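PDB 4ZXH: Abbfa_003403 from Acinetobacter baumannii, which is a holo nonribosomal peptide synthetase of condensation, adenylation, carrier-protein and thioesterase domains, and probably assembles and releases a peptide product carried on its phosphopantetheine arm. Local coordinates for residues F96-A99 against R100-E103; S336-V339 against E340-P344; E521-A525 against H526-Q530; L1198-P1201 against A1202-R1206. All blocks are in the same frame, centred on the assembly; numbering follows the deposited sequence.

How the contacts relate
Four local contacts sample three domains of one synthetase chain. Contacts 1 and 2 both belong to the condensation domain, yet their centres are about 47 Å apart: 96-103 is a turn on an edge strand at the surface, whereas 336-344 is the end of a helix beside the phosphopantetheine arm. Only contact 2 touches that arm, through Ser336 and Val339; in contact 1 the side chain of Arg100 is about 9 Å from a bound phospholipid, 1,2-dimyristoyl-sn-glycero-3-phosphocholine. Contact 3, in the adenylation domain, is about 79 Å from contact 2 between centres, on the opposite side of the chain's centre. Contact 4, in the thioesterase domain, is about 54 Å from contact 2 between centres. Contacts 2 and 3 end helices, while contact 4 begins one.

Contact 1. Residues F96-A99 against R100-E103; sequences FSDA and RHIE
The carboxylate of Asp98 lies at the NE/NH2 edge of the Arg100 guanidinium, at the type I beta turn Ala99-Ile102 that takes the chain out of edge strand 94-98 of the condensation domain and toward helix 104-115. Arg100 holds it side-on through two nitrogens: NE gives a hydrogen bond to Asp98 OD1 at 3.2 Å, and NH2 forms a salt bridge to Asp98 OD2 at 3.1 Å. The two planes are turned 37° apart, so the fit is not flat: OD1 lies in the guanidinium plane, while NH2 meets OD2 from above the carboxylate. A bend in the arginine chain at chi3 (-77°) folds the guanidinium back beside the aspartate, edge toward it. OD1 also accepts the backbone N of Arg100 at 2.9 Å, on the face of the carboxylate opposite to NE, so two donors from one residue fix the rotation of the group. The charge pair sits at the surface, with Glu133 of the neighbouring strand 127-135 a second, weak and long ion-pair partner for Arg100 NH2. On the apolar side, Ala99 is buried against Tyr132 and Leu107, and Ile102 reaches Leu107 and Leu110 of the following helix. Ile102 N closes the turn on Ala99 O at 3.2 Å, approaching from above the carbonyl plane, and Ile102 CD1 extends back to within 4.2 Å of Ala99 CB.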
ATOM      1  N   PHE A  96     -12.422  37.227  11.478  1.00 29.24           N
ATOM      2  CA  PHE A  96     -13.692  37.636  12.067  1.00 33.46           C
ATOM      3  C   PHE A  96     -14.828  37.599  11.057  1.00 41.35           C
ATOM      4  O   PHE A  96     -14.818  38.348  10.095  1.00 53.75           O
ATOM      5  CB  PHE A  96     -13.557  39.038  12.657  1.00 44.56           C
ATOM      6  CG  PHE A  96     -14.798  39.531  13.342  1.00 57.42           C
ATOM      7  CD1 PHE A  96     -15.262  38.907  14.494  1.00 54.54           C
ATOM      8  CD2 PHE A  96     -15.492  40.638  12.843  1.00 66.68           C
ATOM      9  CE1 PHE A  96     -16.406  39.353  15.133  1.00 62.03           C
ATOM     10  CE2 PHE A  96     -16.635  41.103  13.471  1.00 67.67           C
ATOM     11  CZ  PHE A  96     -17.097  40.456  14.622  1.00 72.48           C
ATOM     12  N   SER A  97     -15.820  36.745  11.290  1.00 42.53           N
ATOM     13  CA  SER A  97     -16.879  36.487  10.305  1.00 35.10           C
ATOM     14  C   SER A  97     -18.248  36.816  10.881  1.00 39.48           C
ATOM     15  O   SER A  97     -18.420  36.789  12.093  1.00 38.43           O
ATOM     16  CB  SER A  97     -16.857  35.028   9.892  1.00 30.83           C
ATOM     17  OG  SER A  97     -15.542  34.517  10.003  1.00 42.80           O
ATOM     18  N   ASP A  98     -19.221  37.115  10.024  1.00 39.28           N
ATOM     19  CA  ASP A  98     -20.605  37.304  10.460  1.00 35.32           C
ATOM     20  C   ASP A  98     -21.324  35.947  10.382  1.00 33.33           C
ATOM     21  O   ASP A  98     -21.388  35.346   9.322  1.00 34.16           O
ATOM     22  CB  ASP A  98     -21.308  38.374   9.593  1.00 35.88           C
ATOM     23  CG  ASP A  98     -22.726  38.727  10.086  1.00 51.41           C
ATOM     24  OD1 ASP A  98     -23.269  38.014  10.953  1.00 57.67           O
ATOM     25  OD2 ASP A  98     -23.311  39.730   9.605  1.00 52.41           O
ATOM     26  N   ALA A  99     -21.853  35.449  11.496  1.00 34.89           N
ATOM     27  CA  ALA A  99     -22.599  34.189  11.456  1.00 36.33           C
ATOM     28  C   ALA A  99     -24.052  34.360  11.888  1.00 41.41           C
ATOM     29  O   ALA A  99     -24.731  33.384  12.193  1.00 46.24           O
ATOM     30  CB  ALA A  99     -21.927  33.144  12.313  1.00 30.97           C
ATOM     31  N   ARG A 100     -24.538  35.593  11.897  1.00 35.53           N
ATOM     32  CA  ARG A 100     -25.916  35.841  12.293  1.00 43.25           C
ATOM     33  C   ARG A 100     -26.943  35.121  11.411  1.00 42.76           C
ATOM     34  O   ARG A 100     -28.052  34.838  11.856  1.00 47.80           O
ATOM     35  CB  ARG A 100     -26.188  37.346  12.304  1.00 43.34           C
ATOM     36  CG  ARG A 100     -25.549  38.043  13.500  1.00 37.87           C
ATOM     37  CD  ARG A 100     -25.766  39.531  13.475  1.00 51.50           C
ATOM     38  NE  ARG A 100     -24.901  40.212  12.521  1.00 60.14           N
ATOM     39  CZ  ARG A 100     -24.840  41.534  12.397  1.00 71.82           C
ATOM     40  NH1 ARG A 100     -25.597  42.302  13.169  1.00 74.68           N
ATOM     41  NH2 ARG A 100     -24.026  42.089  11.506  1.00 75.86           N
ATOM     42  N   HIS A 101     -26.558  34.786  10.183  1.00 38.32           N
ATOM     43  CA  HIS A 101     -27.495  34.224   9.211  1.00 40.72           C
ATOM     44  C   HIS A 101     -27.396  32.702   9.081  1.00 43.57           C
ATOM     45  O   HIS A 101     -28.050  32.114   8.235  1.00 39.97           O
ATOM     46  CB  HIS A 101     -27.279  34.900   7.849  1.00 43.66           C
ATOM     47  CG  HIS A 101     -27.413  36.398   7.906  1.00 66.94           C
ATOM     48  ND1 HIS A 101     -28.636  37.041   7.941  1.00 69.80           N
ATOM     49  CD2 HIS A 101     -26.475  37.374   8.000  1.00 69.54           C
ATOM     50  CE1 HIS A 101     -28.443  38.346   8.025  1.00 67.16           C
ATOM     51  NE2 HIS A 101     -27.142  38.575   8.067  1.00 68.10           N
ATOM     52  N   ILE A 102     -26.625  32.071   9.965  1.00 45.51           N
ATOM     53  CA  ILE A 102     -26.294  30.647   9.871  1.00 42.70           C
ATOM     54  C   ILE A 102     -26.954  29.787  10.958  1.00 39.66           C
ATOM     55  O   ILE A 102     -26.886  30.120  12.128  1.00 37.32           O
ATOM     56  CB  ILE A 102     -24.760  30.469   9.947  1.00 42.00           C
ATOM     57  CG1 ILE A 102     -24.110  31.059   8.696  1.00 42.24           C
ATOM     58  CG2 ILE A 102     -24.368  29.019  10.136  1.00 32.69           C
ATOM     59  CD1 ILE A 102     -22.601  31.066   8.745  1.00 42.06           C
ATOM     60  N   GLU A 103     -27.580  28.676  10.570  1.00 46.88           N
ATOM     61  CA  GLU A 103     -28.183  27.750  11.538  1.00 51.77           C
ATOM     62  C   GLU A 103     -27.111  27.054  12.390  1.00 52.34           C
ATOM     63  O   GLU A 103     -25.977  26.887  11.946  1.00 53.08           O
ATOM     64  CB  GLU A 103     -29.050  26.702  10.819  1.00 51.63           C
ATOM     65  CG  GLU A 103     -30.394  27.223  10.312  1.00 49.71           C
TER

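Contact 2. Residues S336-V339 against E340-P344; sequences SRVV and EAVSP
Helical phi/psi values persist through Val342 and give way at Ser343, whose phi is positive, so the last turn of helix 335-342 in the condensation domain closes with Ser343 N bonded to Val339 O at 2.9 Å. Before it, Val342 N to Val338 O is nearly straight, at 169°. Arg337 and Glu340, one turn apart, meet along one side of the helix as stacked planes 24° apart. Glu340 OE2 lies over a face of the guanidinium, toward its rim, and the 3.9 Å from Arg337 NH1 to OE2 makes a long ion pair of charges alone, with no N-H directed at the oxygen. The stronger partner of Arg337 is Asp194, which forms a salt bridge with NH2. With CG anti to the backbone N (chi1 -176°) and a bend at chi2, the arginine chain also passes its CD 3.6 Å from Glu340 OE1. Val338, which is buried, lies alongside Val342, pointing the same way, CG1 against CG2, and packs on Trp202 of helix 197-205. Ser336 and Val339 touch the phosphopantetheine, so this helix lines part of its pocket. Beyond the helix end, Pro344 crosses Val339 at about a right angle, its CD 4.0 Å from Val339 CG1.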
ATOM      1  N   SER A 336      10.639   9.508  18.052  1.00 34.43           N
ATOM      2  CA  SER A 336      11.400   9.607  16.809  1.00 27.77           C
ATOM      3  C   SER A 336      12.724   8.888  16.947  1.00 27.43           C
ATOM      4  O   SER A 336      13.210   8.279  16.008  1.00 39.95           O
ATOM      5  CB  SER A 336      11.629  11.074  16.416  1.00 28.86           C
ATOM      6  OG  SER A 336      12.466  11.733  17.350  1.00 36.86           O
ATOM      7  N   ARG A 337      13.313   8.955  18.127  1.00 31.92           N
ATOM      8  CA  ARG A 337      14.566   8.257  18.347  1.00 33.59           C
ATOM      9  C   ARG A 337      14.331   6.750  18.400  1.00 35.17           C
ATOM     10  O   ARG A 337      15.202   5.978  18.009  1.00 37.87           O
ATOM     11  CB  ARG A 337      15.244   8.747  19.630  1.00 37.43           C
ATOM     12  CG  ARG A 337      16.618   8.133  19.879  1.00 44.68           C
ATOM     13  CD  ARG A 337      17.587   8.533  18.783  1.00 58.55           C
ATOM     14  NE  ARG A 337      18.953   8.084  19.043  1.00 66.73           N
ATOM     15  CZ  ARG A 337      19.463   6.931  18.615  1.00 73.36           C
ATOM     16  NH1 ARG A 337      18.722   6.089  17.899  1.00 72.56           N
ATOM     17  NH2 ARG A 337      20.720   6.622  18.902  1.00 77.22           N
ATOM     18  N   VAL A 338      13.163   6.323  18.874  1.00 37.23           N
ATOM     19  CA  VAL A 338      12.854   4.892  18.892  1.00 33.81           C
ATOM     20  C   VAL A 338      12.670   4.366  17.468  1.00 40.29           C
ATOM     21  O   VAL A 338      13.137   3.269  17.144  1.00 46.16           O
ATOM     22  CB  VAL A 338      11.590   4.575  19.714  1.00 30.22           C
ATOM     23  CG1 VAL A 338      11.210   3.100  19.563  1.00 27.36           C
ATOM     24  CG2 VAL A 338      11.814   4.907  21.169  1.00 28.11           C
ATOM     25  N   VAL A 339      12.001   5.139  16.613  1.00 26.82           N
ATOM     26  CA  VAL A 339      11.773   4.681  15.250  1.00 28.88           C
ATOM     27  C   VAL A 339      13.102   4.604  14.520  1.00 36.22           C
ATOM     28  O   VAL A 339      13.341   3.678  13.751  1.00 41.95           O
ATOM     29  CB  VAL A 339      10.806   5.584  14.497  1.00 29.00           C
ATOM     30  CG1 VAL A 339      10.926   5.355  13.000  1.00 32.15           C
ATOM     31  CG2 VAL A 339       9.397   5.312  14.955  1.00 29.55           C
ATOM     32  N   GLU A 340      13.980   5.561  14.799  1.00 25.43           N
ATOM     33  CA  GLU A 340      15.328   5.545  14.235  1.00 41.65           C
ATOM     34  C   GLU A 340      16.080   4.261  14.613  1.00 44.42           C
ATOM     35  O   GLU A 340      16.755   3.676  13.772  1.00 55.58           O
ATOM     36  CB  GLU A 340      16.103   6.789  14.685  1.00 38.17           C
ATOM     37  CG  GLU A 340      17.603   6.796  14.383  1.00 48.09           C
ATOM     38  CD  GLU A 340      18.300   8.109  14.806  1.00 59.56           C
ATOM     39  OE1 GLU A 340      17.618   9.070  15.242  1.00 65.11           O
ATOM     40  OE2 GLU A 340      19.544   8.172  14.704  1.00 58.93           O
ATOM     41  N   ALA A 341      15.926   3.808  15.856  1.00 39.73           N
ATOM     42  CA  ALA A 341      16.667   2.646  16.361  1.00 39.93           C
ATOM     43  C   ALA A 341      16.091   1.325  15.881  1.00 43.23           C
ATOM     44  O   ALA A 341      16.828   0.421  15.524  1.00 48.52           O
ATOM     45  CB  ALA A 341      16.713   2.661  17.884  1.00 29.87           C
ATOM     46  N   VAL A 342      14.768   1.210  15.895  1.00 41.95           N
ATOM     47  CA  VAL A 342      14.090  -0.009  15.460  1.00 38.66           C
ATOM     48  C   VAL A 342      14.221  -0.192  13.959  1.00 39.78           C
ATOM     49  O   VAL A 342      14.334  -1.305  13.450  1.00 46.50           O
ATOM     50  CB  VAL A 342      12.613   0.036  15.828  1.00 35.22           C
ATOM     51  CG1 VAL A 342      11.887  -1.190  15.292  1.00 36.54           C
ATOM     52  CG2 VAL A 342      12.460   0.169  17.335  1.00 33.53           C
ATOM     53  N   SER A 343      14.200   0.944  13.277  1.00 39.44           N
ATOM     54  CA  SER A 343      14.338   1.061  11.838  1.00 33.84           C
ATOM     55  C   SER A 343      13.354   0.221  11.023  1.00 31.34           C
ATOM     56  O   SER A 343      13.767  -0.544  10.162  1.00 35.82           O
ATOM     57  CB  SER A 343      15.766   0.720  11.427  1.00 36.91           C
ATOM     58  OG  SER A 343      16.013   1.158  10.095  1.00 51.03           O
ATOM     59  N   PRO A 344      12.049   0.414  11.241  1.00 26.65           N
ATOM     60  CA  PRO A 344      11.067  -0.340  10.459  1.00 24.66           C
ATOM     61  C   PRO A 344      11.098   0.068   8.997  1.00 32.36           C
ATOM     62  O   PRO A 344      11.699   1.090   8.670  1.00 38.63           O
ATOM     63  CB  PRO A 344       9.731   0.056  11.099  1.00 26.00           C
ATOM     64  CG  PRO A 344       9.975   1.463  11.617  1.00 24.47           C
ATOM     65  CD  PRO A 344      11.431   1.512  12.013  1.00 29.02           C
TER

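Contact 3. Residues E521-A525 against H526-Q530; sequences EYLRA and HGITQ
The edge of the His526 ring meets one face of Tyr522 in an offset edge-to-face pair, centroids 4.5 Å apart and planes at 61°. His526 CE1 overhangs the CD1-CE1 side of the tyrosine, and the tyrosine ring also packs against Leu599. His526 ND1 faces Tyr522 O, which lies at the ring edge near its plane; the pair is modelled at 2.5 Å, too short to be taken literally, so the strength of this hydrogen bond is doubtful. A chi1 of -60° turns the imidazole back along the helix, placing ND1 beside that carbonyl. Backbone bonds then end helix 509-525 of the adenylation domain in a Schellman motif: Ile528 N reaches Leu523 O at 2.9 Å and Gly527 N reaches Arg524 O at 3.2 Å. Gly527 is the C-prime residue, with positive phi. Leu523 O also takes His526 N, and its two donors come from opposite faces of the carbonyl plane. The apolar contact runs alongside this, Leu523 CB lying 3.8 Å from Ile528 CG1 with both side chains pointing the same way. Charge pairing remains within the last turn, where Arg524 grips Glu521 side-on, NE to OE1 and NH2 to OE2, the latter at 2.9 Å.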
ATOM      1  N   GLU A 521     -36.786 -45.808 -21.025  1.00 43.41           N
ATOM      2  CA  GLU A 521     -37.117 -47.190 -21.335  1.00 42.88           C
ATOM      3  C   GLU A 521     -35.886 -47.980 -21.769  1.00 35.97           C
ATOM      4  O   GLU A 521     -35.744 -49.141 -21.409  1.00 39.28           O
ATOM      5  CB  GLU A 521     -38.205 -47.248 -22.408  1.00 46.43           C
ATOM      6  CG  GLU A 521     -38.634 -48.657 -22.810  1.00 60.20           C
ATOM      7  CD  GLU A 521     -39.138 -49.522 -21.650  1.00 68.08           C
ATOM      8  OE1 GLU A 521     -39.499 -48.979 -20.577  1.00 71.11           O
ATOM      9  OE2 GLU A 521     -39.177 -50.761 -21.825  1.00 64.68           O
ATOM     10  N   TYR A 522     -34.988 -47.359 -22.520  1.00 29.50           N
ATOM     11  CA  TYR A 522     -33.737 -48.019 -22.871  1.00 29.46           C
ATOM     12  C   TYR A 522     -32.982 -48.459 -21.610  1.00 41.50           C
ATOM     13  O   TYR A 522     -32.489 -49.594 -21.526  1.00 36.10           O
ATOM     14  CB  TYR A 522     -32.877 -47.087 -23.707  1.00 31.38           C
ATOM     15  CG  TYR A 522     -31.692 -47.734 -24.401  1.00 41.91           C
ATOM     16  CD1 TYR A 522     -31.874 -48.782 -25.283  1.00 39.91           C
ATOM     17  CD2 TYR A 522     -30.395 -47.246 -24.224  1.00 48.75           C
ATOM     18  CE1 TYR A 522     -30.808 -49.359 -25.947  1.00 48.85           C
ATOM     19  CE2 TYR A 522     -29.313 -47.823 -24.888  1.00 49.66           C
ATOM     20  CZ  TYR A 522     -29.536 -48.880 -25.749  1.00 56.15           C
ATOM     21  OH  TYR A 522     -28.491 -49.475 -26.421  1.00 71.69           O
ATOM     22  N   LEU A 523     -32.916 -47.567 -20.619  1.00 31.36           N
ATOM     23  CA  LEU A 523     -32.192 -47.855 -19.389  1.00 26.80           C
ATOM     24  C   LEU A 523     -32.896 -48.953 -18.566  1.00 33.55           C
ATOM     25  O   LEU A 523     -32.257 -49.891 -18.088  1.00 37.14           O
ATOM     26  CB  LEU A 523     -32.028 -46.575 -18.565  1.00 27.28           C
ATOM     27  CG  LEU A 523     -31.118 -45.478 -19.133  1.00 27.95           C
ATOM     28  CD1 LEU A 523     -31.244 -44.162 -18.350  1.00 25.58           C
ATOM     29  CD2 LEU A 523     -29.673 -45.942 -19.139  1.00 31.63           C
ATOM     30  N   ARG A 524     -34.208 -48.842 -18.400  1.00 27.62           N
ATOM     31  CA  ARG A 524     -34.949 -49.848 -17.666  1.00 33.18           C
ATOM     32  C   ARG A 524     -34.773 -51.214 -18.333  1.00 38.35           C
ATOM     33  O   ARG A 524     -34.544 -52.238 -17.668  1.00 36.29           O
ATOM     34  CB  ARG A 524     -36.433 -49.480 -17.597  1.00 28.79           C
ATOM     35  CG  ARG A 524     -37.241 -50.349 -16.621  1.00 29.48           C
ATOM     36  CD  ARG A 524     -38.697 -50.363 -16.983  1.00 30.54           C
ATOM     37  NE  ARG A 524     -38.871 -50.955 -18.303  1.00 46.12           N
ATOM     38  CZ  ARG A 524     -39.108 -52.249 -18.505  1.00 45.23           C
ATOM     39  NH1 ARG A 524     -39.223 -53.072 -17.468  1.00 46.02           N
ATOM     40  NH2 ARG A 524     -39.244 -52.718 -19.737  1.00 41.39           N
ATOM     41  N   ALA A 525     -34.861 -51.214 -19.659  1.00 35.97           N
ATOM     42  CA  ALA A 525     -34.866 -52.453 -20.423  1.00 40.60           C
ATOM     43  C   ALA A 525     -33.503 -53.137 -20.379  1.00 36.04           C
ATOM     44  O   ALA A 525     -33.383 -54.304 -20.739  1.00 37.46           O
ATOM     45  CB  ALA A 525     -35.281 -52.188 -21.860  1.00 31.71           C
ATOM     46  N   HIS A 526     -32.487 -52.405 -19.934  1.00 32.98           N
ATOM     47  CA  HIS A 526     -31.146 -52.948 -19.843  1.00 30.16           C
ATOM     48  C   HIS A 526     -30.581 -52.886 -18.439  1.00 37.26           C
ATOM     49  O   HIS A 526     -29.366 -52.802 -18.258  1.00 34.65           O
ATOM     50  CB  HIS A 526     -30.229 -52.232 -20.818  1.00 30.00           C
ATOM     51  CG  HIS A 526     -30.680 -52.373 -22.228  1.00 37.23           C
ATOM     52  ND1 HIS A 526     -31.530 -51.470 -22.827  1.00 52.23           N
ATOM     53  CD2 HIS A 526     -30.504 -53.371 -23.118  1.00 35.43           C
ATOM     54  CE1 HIS A 526     -31.815 -51.880 -24.050  1.00 46.78           C
ATOM     55  NE2 HIS A 526     -31.209 -53.035 -24.248  1.00 47.58           N
ATOM     56  N   GLY A 527     -31.467 -52.932 -17.448  1.00 29.30           N
ATOM     57  CA  GLY A 527     -31.064 -53.276 -16.098  1.00 29.24           C
ATOM     58  C   GLY A 527     -31.058 -52.145 -15.096  1.00 32.82           C
ATOM     59  O   GLY A 527     -30.798 -52.383 -13.925  1.00 38.28           O
ATOM     60  N   ILE A 528     -31.341 -50.926 -15.542  1.00 35.83           N
ATOM     61  CA  ILE A 528     -31.333 -49.772 -14.638  1.00 35.72           C
ATOM     62  C   ILE A 528     -32.585 -49.683 -13.786  1.00 31.62           C
ATOM     63  O   ILE A 528     -33.698 -49.572 -14.291  1.00 48.51           O
ATOM     64  CB  ILE A 528     -31.164 -48.446 -15.394  1.00 32.40           C
ATOM     65  CG1 ILE A 528     -29.834 -48.443 -16.142  1.00 30.92           C
ATOM     66  CG2 ILE A 528     -31.176 -47.293 -14.419  1.00 27.64           C
ATOM     67  CD1 ILE A 528     -28.691 -48.855 -15.276  1.00 25.50           C
ATOM     68  N   THR A 529     -32.378 -49.730 -12.477  1.00 28.43           N
ATOM     69  CA  THR A 529     -33.463 -49.781 -11.510  1.00 30.61           C
ATOM     70  C   THR A 529     -33.354 -48.526 -10.651  1.00 35.31           C
ATOM     71  O   THR A 529     -32.308 -47.897 -10.634  1.00 34.83           O
ATOM     72  CB  THR A 529     -33.381 -51.048 -10.620  1.00 47.60           C
ATOM     73  OG1 THR A 529     -32.497 -50.809  -9.510  1.00 56.65           O
ATOM     74  CG2 THR A 529     -32.851 -52.236 -11.414  1.00 36.53           C
ATOM     75  N   GLN A 530     -34.418 -48.169  -9.941  1.00 38.58           N
ATOM     76  CA  GLN A 530     -34.390 -47.011  -9.062  1.00 38.67           C
ATOM     77  C   GLN A 530     -33.190 -47.047  -8.106  1.00 37.36           C
ATOM     78  O   GLN A 530     -32.843 -48.096  -7.550  1.00 36.00           O
ATOM     79  CB  GLN A 530     -35.698 -46.908  -8.271  1.00 47.35           C
ATOM     80  CG  GLN A 530     -35.744 -45.691  -7.355  1.00 63.81           C
ATOM     81  CD  GLN A 530     -37.111 -45.465  -6.750  1.00 77.34           C
ATOM     82  OE1 GLN A 530     -38.069 -46.162  -7.087  1.00 86.69           O
ATOM     83  NE2 GLN A 530     -37.211 -44.489  -5.848  1.00 72.92           N
TER

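Contact 4. Residues L1198-P1201 against A1202-R1206; sequences LTIP and AQYLR
Pro1201 is the N-cap of the short helix 1202-1206 in the thioesterase domain, coming after the loop from helix 1179-1191. Pro1201 O takes part in the first helical turn: Leu1205 N donates to it at 3.3 Å, in the carbonyl plane and with an N-H...O angle of 165°, while Tyr1204 N approaches at 2.9 Å in a bond weakened by its 127° angle. Side-chain packing comes from Ile1200, just before the cap. Its CG2 branch, anti to the backbone N, presses on Leu1205 CD2 at 3.6 Å, the two side chains crossing at about a right angle, and also comes within 4.0 Å of Leu1205 CD1, so it meets both methyls of the leucine. Tyr1204 touches 1198-1201 mainly through its CB, 3.4 Å from Pro1201 O and 4.3 Å from Pro1201 CD, while with chi1 near 180° its ring leads away toward His1216 of helix 1210-1223. That helix also covers Ile1200 and, through Met1213, Leu1205, whereas Leu1183 of helix 1179-1191 packs on Leu1205 too. The chemistry therefore divides in two: a backbone carbonyl fixes the start of the helix, and apolar packing of Ile1200 on Leu1205 seats its buried side between the two longer helices.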
ATOM      1  N   LEU A1198      32.427  -1.603 -24.638  1.00 39.21           N
ATOM      2  CA  LEU A1198      31.363  -1.408 -25.591  1.00 32.44           C
ATOM      3  C   LEU A1198      32.053  -1.213 -26.933  1.00 26.28           C
ATOM      4  O   LEU A1198      32.768  -0.238 -27.128  1.00 26.54           O
ATOM      5  CB  LEU A1198      30.503  -0.219 -25.199  1.00 34.05           C
ATOM      6  CG  LEU A1198      29.404   0.164 -26.172  1.00 37.39           C
ATOM      7  CD1 LEU A1198      28.449  -1.003 -26.323  1.00 30.03           C
ATOM      8  CD2 LEU A1198      28.712   1.414 -25.667  1.00 19.93           C
ATOM      9  N   THR A1199      31.886  -2.182 -27.825  1.00 27.86           N
ATOM     10  CA  THR A1199      32.586  -2.205 -29.100  1.00 23.68           C
ATOM     11  C   THR A1199      31.623  -1.993 -30.267  1.00 33.34           C
ATOM     12  O   THR A1199      30.988  -2.928 -30.743  1.00 34.34           O
ATOM     13  CB  THR A1199      33.334  -3.528 -29.312  1.00 24.83           C
ATOM     14  OG1 THR A1199      34.297  -3.713 -28.271  1.00 38.06           O
ATOM     15  CG2 THR A1199      34.065  -3.515 -30.634  1.00 25.99           C
ATOM     16  N   ILE A1200      31.499  -0.748 -30.703  1.00 34.08           N
ATOM     17  CA  ILE A1200      30.764  -0.443 -31.916  1.00 29.86           C
ATOM     18  C   ILE A1200      31.811  -0.107 -32.977  1.00 32.57           C
ATOM     19  O   ILE A1200      32.408   0.969 -32.957  1.00 29.78           O
ATOM     20  CB  ILE A1200      29.796   0.739 -31.743  1.00 25.45           C
ATOM     21  CG1 ILE A1200      29.030   0.662 -30.421  1.00 34.19           C
ATOM     22  CG2 ILE A1200      28.840   0.802 -32.895  1.00 39.08           C
ATOM     23  CD1 ILE A1200      28.078  -0.452 -30.352  1.00 49.75           C
ATOM     24  N   PRO A1201      32.068  -1.043 -33.890  1.00 36.94           N
ATOM     25  CA  PRO A1201      33.104  -0.800 -34.901  1.00 37.34           C
ATOM     26  C   PRO A1201      32.779   0.380 -35.808  1.00 38.11           C
ATOM     27  O   PRO A1201      31.632   0.518 -36.231  1.00 38.75           O
ATOM     28  CB  PRO A1201      33.123  -2.106 -35.701  1.00 31.05           C
ATOM     29  CG  PRO A1201      32.525  -3.138 -34.777  1.00 33.47           C
ATOM     30  CD  PRO A1201      31.491  -2.397 -33.986  1.00 29.58           C
ATOM     31  N   ALA A1202      33.776   1.215 -36.099  1.00 38.28           N
ATOM     32  CA  ALA A1202      33.605   2.339 -37.020  1.00 30.43           C
ATOM     33  C   ALA A1202      33.001   1.873 -38.315  1.00 38.75           C
ATOM     34  O   ALA A1202      32.169   2.565 -38.886  1.00 48.95           O
ATOM     35  CB  ALA A1202      34.929   3.024 -37.298  1.00 29.77           C
ATOM     36  N   GLN A1203      33.419   0.696 -38.777  1.00 39.94           N
ATOM     37  CA  GLN A1203      32.918   0.169 -40.044  1.00 40.84           C
ATOM     38  C   GLN A1203      31.407  -0.091 -40.015  1.00 41.44           C
ATOM     39  O   GLN A1203      30.727   0.105 -41.024  1.00 39.46           O
ATOM     40  CB  GLN A1203      33.633  -1.119 -40.426  1.00 41.48           C
ATOM     41  CG  GLN A1203      33.301  -1.546 -41.854  1.00 65.67           C
ATOM     42  CD  GLN A1203      33.583  -3.015 -42.120  1.00 82.75           C
ATOM     43  OE1 GLN A1203      34.139  -3.720 -41.274  1.00 91.63           O
ATOM     44  NE2 GLN A1203      33.189  -3.485 -43.296  1.00 84.25           N
ATOM     45  N   TYR A1204      30.883  -0.532 -38.871  1.00 37.86           N
ATOM     46  CA  TYR A1204      29.451  -0.781 -38.752  1.00 39.26           C
ATOM     47  C   TYR A1204      28.683   0.531 -38.838  1.00 44.66           C
ATOM     48  O   TYR A1204      27.680   0.631 -39.537  1.00 45.30           O
ATOM     49  CB  TYR A1204      29.128  -1.503 -37.443  1.00 46.41           C
ATOM     50  CG  TYR A1204      27.655  -1.806 -37.262  1.00 46.67           C
ATOM     51  CD1 TYR A1204      27.071  -2.890 -37.892  1.00 48.46           C
ATOM     52  CD2 TYR A1204      26.853  -1.013 -36.459  1.00 42.17           C
ATOM     53  CE1 TYR A1204      25.734  -3.171 -37.739  1.00 54.44           C
ATOM     54  CE2 TYR A1204      25.501  -1.293 -36.298  1.00 48.43           C
ATOM     55  CZ  TYR A1204      24.950  -2.375 -36.942  1.00 54.62           C
ATOM     56  OH  TYR A1204      23.611  -2.668 -36.798  1.00 60.32           O
ATOM     57  N   LEU A1205      29.183   1.542 -38.134  1.00 44.74           N
ATOM     58  CA  LEU A1205      28.565   2.863 -38.117  1.00 45.53           C
ATOM     59  C   LEU A1205      28.521   3.520 -39.505  1.00 46.58           C
ATOM     60  O   LEU A1205      27.528   4.164 -39.857  1.00 52.82           O
ATOM     61  CB  LEU A1205      29.302   3.770 -37.121  1.00 31.33           C
ATOM     62  CG  LEU A1205      29.199   3.311 -35.662  1.00 29.47           C
ATOM     63  CD1 LEU A1205      30.049   4.150 -34.721  1.00 28.17           C
ATOM     64  CD2 LEU A1205      27.747   3.308 -35.201  1.00 29.70           C
ATOM     65  N   ARG A1206      29.584   3.354 -40.293  1.00 44.76           N
ATOM     66  CA  ARG A1206      29.663   3.984 -41.618  1.00 45.07           C
ATOM     67  C   ARG A1206      28.547   3.542 -42.564  1.00 46.92           C
ATOM     68  O   ARG A1206      28.227   4.249 -43.516  1.00 51.70           O
ATOM     69  CB  ARG A1206      31.018   3.702 -42.269  1.00 38.80           C
ATOM     70  CG  ARG A1206      32.164   4.389 -41.567  1.00 43.52           C
ATOM     71  CD  ARG A1206      33.489   4.278 -42.302  1.00 37.67           C
ATOM     72  NE  ARG A1206      34.545   4.933 -41.532  1.00 35.86           N
ATOM     73  CZ  ARG A1206      35.493   4.286 -40.862  1.00 46.28           C
ATOM     74  NH1 ARG A1206      35.539   2.959 -40.891  1.00 52.59           N
ATOM     75  NH2 ARG A1206      36.401   4.966 -40.169  1.00 45.36           N
TER